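PDB 3RFW: putative peptidyl-prolyl cis-trans isomerase Cbf2 from Campylobacter jejuni, which probably catalyses the cis-trans isomerisation of peptidyl-prolyl bonds and is a SurA-like chaperone and virulence factor. Local coordinates for residues Gln114-Leu119 against Glu140-Phe145. Numbering follows the deposited sequence.
Sequences QAKHIL and ELDAKF
Phe145 reaches from its helix to the strand and sets its ring between the side chains of Lys116 and Ile118, two residues apart and both directed at the helix. With CG anti to the backbone N (chi1 -167°), the ring is carried off the helix and its far end meets the strand backbone, Phe145 CZ lying 3.7 Å from His117 C near the ring plane; phenylalanine is long and flat enough to span this buried apolar layer. Ile118 covers one face: its CD1 sits 3.8 Å from the Phe145 ring centroid, only 13° off the normal, a CH-pi contact, while its CG1 touches Phe145 CZ at 3.6 Å. Isoleucine suits this place: its beta-branch favours the extended backbone, and its longer branch, CG1 to CD1, lies over the aromatic face. Lys116, partly exposed, joins an apolar stem to a charged end. Its CB packs obliquely against Phe145 CE2 at 3.6 Å, and the extended chain beyond CG takes NZ past the ring to the short acid Asp142, where a salt bridge of 2.7 Å joins NZ to OD2 on the syn side, 27° out of the carboxylate plane. NZ also bonds Ser146 OG, one helical turn beyond Asp142. Leu133, Val202 and, beside Ile118, Ile129 extend the apolar layer. Helix 138-152 packs here on a four-stranded antiparallel sheet of order 2-1-4-3, the fold of the parvulin-type (PpiC) isomerase domain.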
loop_
_atom_site.group_PDB
_atom_site.type_symbol
_atom_site.label_atom_id
_atom_site.label_comp_id
_atom_site.label_asym_id
_atom_site.label_seq_id
_atom_site.Cartn_x
_atom_site.Cartn_y
_atom_site.Cartn_z
ATOM N N GLN A 114 -22.312 -10.445 17.662
ATOM C CA GLN A 114 -21.387 -11.552 17.490
ATOM C C GLN A 114 -22.144 -12.876 17.659
ATOM O O GLN A 114 -22.627 -13.184 18.747
ATOM C CB GLN A 114 -20.253 -11.439 18.524
ATOM C CG GLN A 114 -19.097 -12.438 18.315
ATOM C CD GLN A 114 -18.154 -12.554 19.521
ATOM O OE1 GLN A 114 -18.552 -12.372 20.671
ATOM N NE2 GLN A 114 -16.902 -12.902 19.253
ATOM N N ALA A 115 -22.208 -13.685 16.606
ATOM C CA ALA A 115 -23.079 -14.864 16.625
ATOM C C ALA A 115 -22.461 -16.068 15.936
ATOM O O ALA A 115 -21.565 -15.916 15.096
ATOM C CB ALA A 115 -24.434 -14.536 16.008
ATOM N N LYS A 116 -22.937 -17.257 16.297
ATOM C CA LYS A 116 -22.723 -18.457 15.495
ATOM C C LYS A 116 -24.033 -18.907 14.862
ATOM O O LYS A 116 -25.100 -18.603 15.377
ATOM C CB LYS A 116 -22.152 -19.589 16.375
ATOM C CG LYS A 116 -20.697 -19.349 16.828
ATOM C CD LYS A 116 -20.188 -20.482 17.693
ATOM C CE LYS A 116 -19.066 -20.020 18.616
ATOM N NZ LYS A 116 -18.644 -21.121 19.518
ATOM N N HIS A 117 -23.953 -19.690 13.788
ATOM C CA HIS A 117 -25.143 -20.341 13.241
ATOM C C HIS A 117 -24.943 -21.786 12.760
ATOM O O HIS A 117 -23.808 -22.252 12.609
ATOM C CB HIS A 117 -25.820 -19.462 12.178
ATOM C CG HIS A 117 -25.359 -19.720 10.778
ATOM N ND1 HIS A 117 -24.025 -19.795 10.431
ATOM C CD2 HIS A 117 -26.056 -19.838 9.622
ATOM C CE1 HIS A 117 -23.921 -19.975 9.126
ATOM N NE2 HIS A 117 -25.139 -19.985 8.608
ATOM N N ILE A 118 -26.053 -22.509 12.630
ATOM C CA ILE A 118 -26.084 -23.834 11.999
ATOM C C ILE A 118 -27.079 -23.793 10.848
ATOM O O ILE A 118 -28.194 -23.342 11.023
ATOM C CB ILE A 118 -26.555 -24.912 13.007
ATOM C CG1 ILE A 118 -25.506 -25.113 14.099
ATOM C CG2 ILE A 118 -26.876 -26.215 12.298
ATOM C CD1 ILE A 118 -25.966 -25.997 15.225
ATOM N N LEU A 119 -26.679 -24.242 9.666
ATOM C CA LEU A 119 -27.576 -24.201 8.515
ATOM C C LEU A 119 -27.942 -25.615 8.082
ATOM O O LEU A 119 -27.100 -26.511 8.072
ATOM C CB LEU A 119 -26.960 -23.398 7.354
ATOM C CG LEU A 119 -27.645 -23.417 5.973
ATOM C CD1 LEU A 119 -29.060 -22.855 6.057
ATOM C CD2 LEU A 119 -26.837 -22.611 4.949
ATOM N N GLU A 140 -21.874 -24.236 28.204
ATOM C CA GLU A 140 -22.311 -25.583 27.833
ATOM C C GLU A 140 -23.147 -25.584 26.548
ATOM O O GLU A 140 -23.022 -26.485 25.718
ATOM C CB GLU A 140 -23.081 -26.257 28.978
ATOM N N LEU A 141 -24.039 -24.605 26.423
ATOM C CA LEU A 141 -24.764 -24.353 25.183
ATOM C C LEU A 141 -23.807 -24.036 24.009
ATOM O O LEU A 141 -24.012 -24.473 22.874
ATOM C CB LEU A 141 -25.725 -23.186 25.417
ATOM C CG LEU A 141 -26.632 -22.690 24.288
ATOM C CD1 LEU A 141 -25.819 -21.878 23.314
ATOM C CD2 LEU A 141 -27.317 -23.857 23.592
ATOM N N ASP A 142 -22.755 -23.284 24.307
ATOM C CA ASP A 142 -21.802 -22.844 23.302
ATOM C C ASP A 142 -21.040 -24.045 22.718
ATOM O O ASP A 142 -21.108 -24.304 21.508
ATOM C CB ASP A 142 -20.855 -21.796 23.910
ATOM C CG ASP A 142 -19.664 -21.479 23.019
ATOM O OD1 ASP A 142 -18.518 -21.642 23.486
ATOM O OD2 ASP A 142 -19.864 -20.967 21.901
ATOM N N ALA A 143 -20.418 -24.839 23.591
ATOM C CA ALA A 143 -19.655 -26.031 23.165
ATOM C C ALA A 143 -20.509 -27.015 22.357
ATOM O O ALA A 143 -20.127 -27.428 21.253
ATOM C CB ALA A 143 -19.027 -26.731 24.369
ATOM N N LYS A 144 -21.671 -27.367 22.905
ATOM C CA LYS A 144 -22.608 -28.229 22.209
ATOM C C LYS A 144 -23.074 -27.651 20.885
ATOM O O LYS A 144 -23.159 -28.373 19.903
ATOM C CB LYS A 144 -23.795 -28.587 23.099
ATOM C CG LYS A 144 -23.787 -30.045 23.568
ATOM N N PHE A 145 -23.332 -26.346 20.840
ATOM C CA PHE A 145 -23.695 -25.702 19.567
ATOM C C PHE A 145 -22.640 -25.933 18.484
ATOM O O PHE A 145 -22.950 -26.402 17.383
ATOM C CB PHE A 145 -23.937 -24.186 19.736
ATOM C CG PHE A 145 -24.606 -23.531 18.534
ATOM C CD1 PHE A 145 -25.986 -23.474 18.429
ATOM C CD2 PHE A 145 -23.850 -22.997 17.502
ATOM C CE1 PHE A 145 -26.608 -22.875 17.311
ATOM C CE2 PHE A 145 -24.458 -22.398 16.388
ATOM C CZ PHE A 145 -25.831 -22.341 16.294
#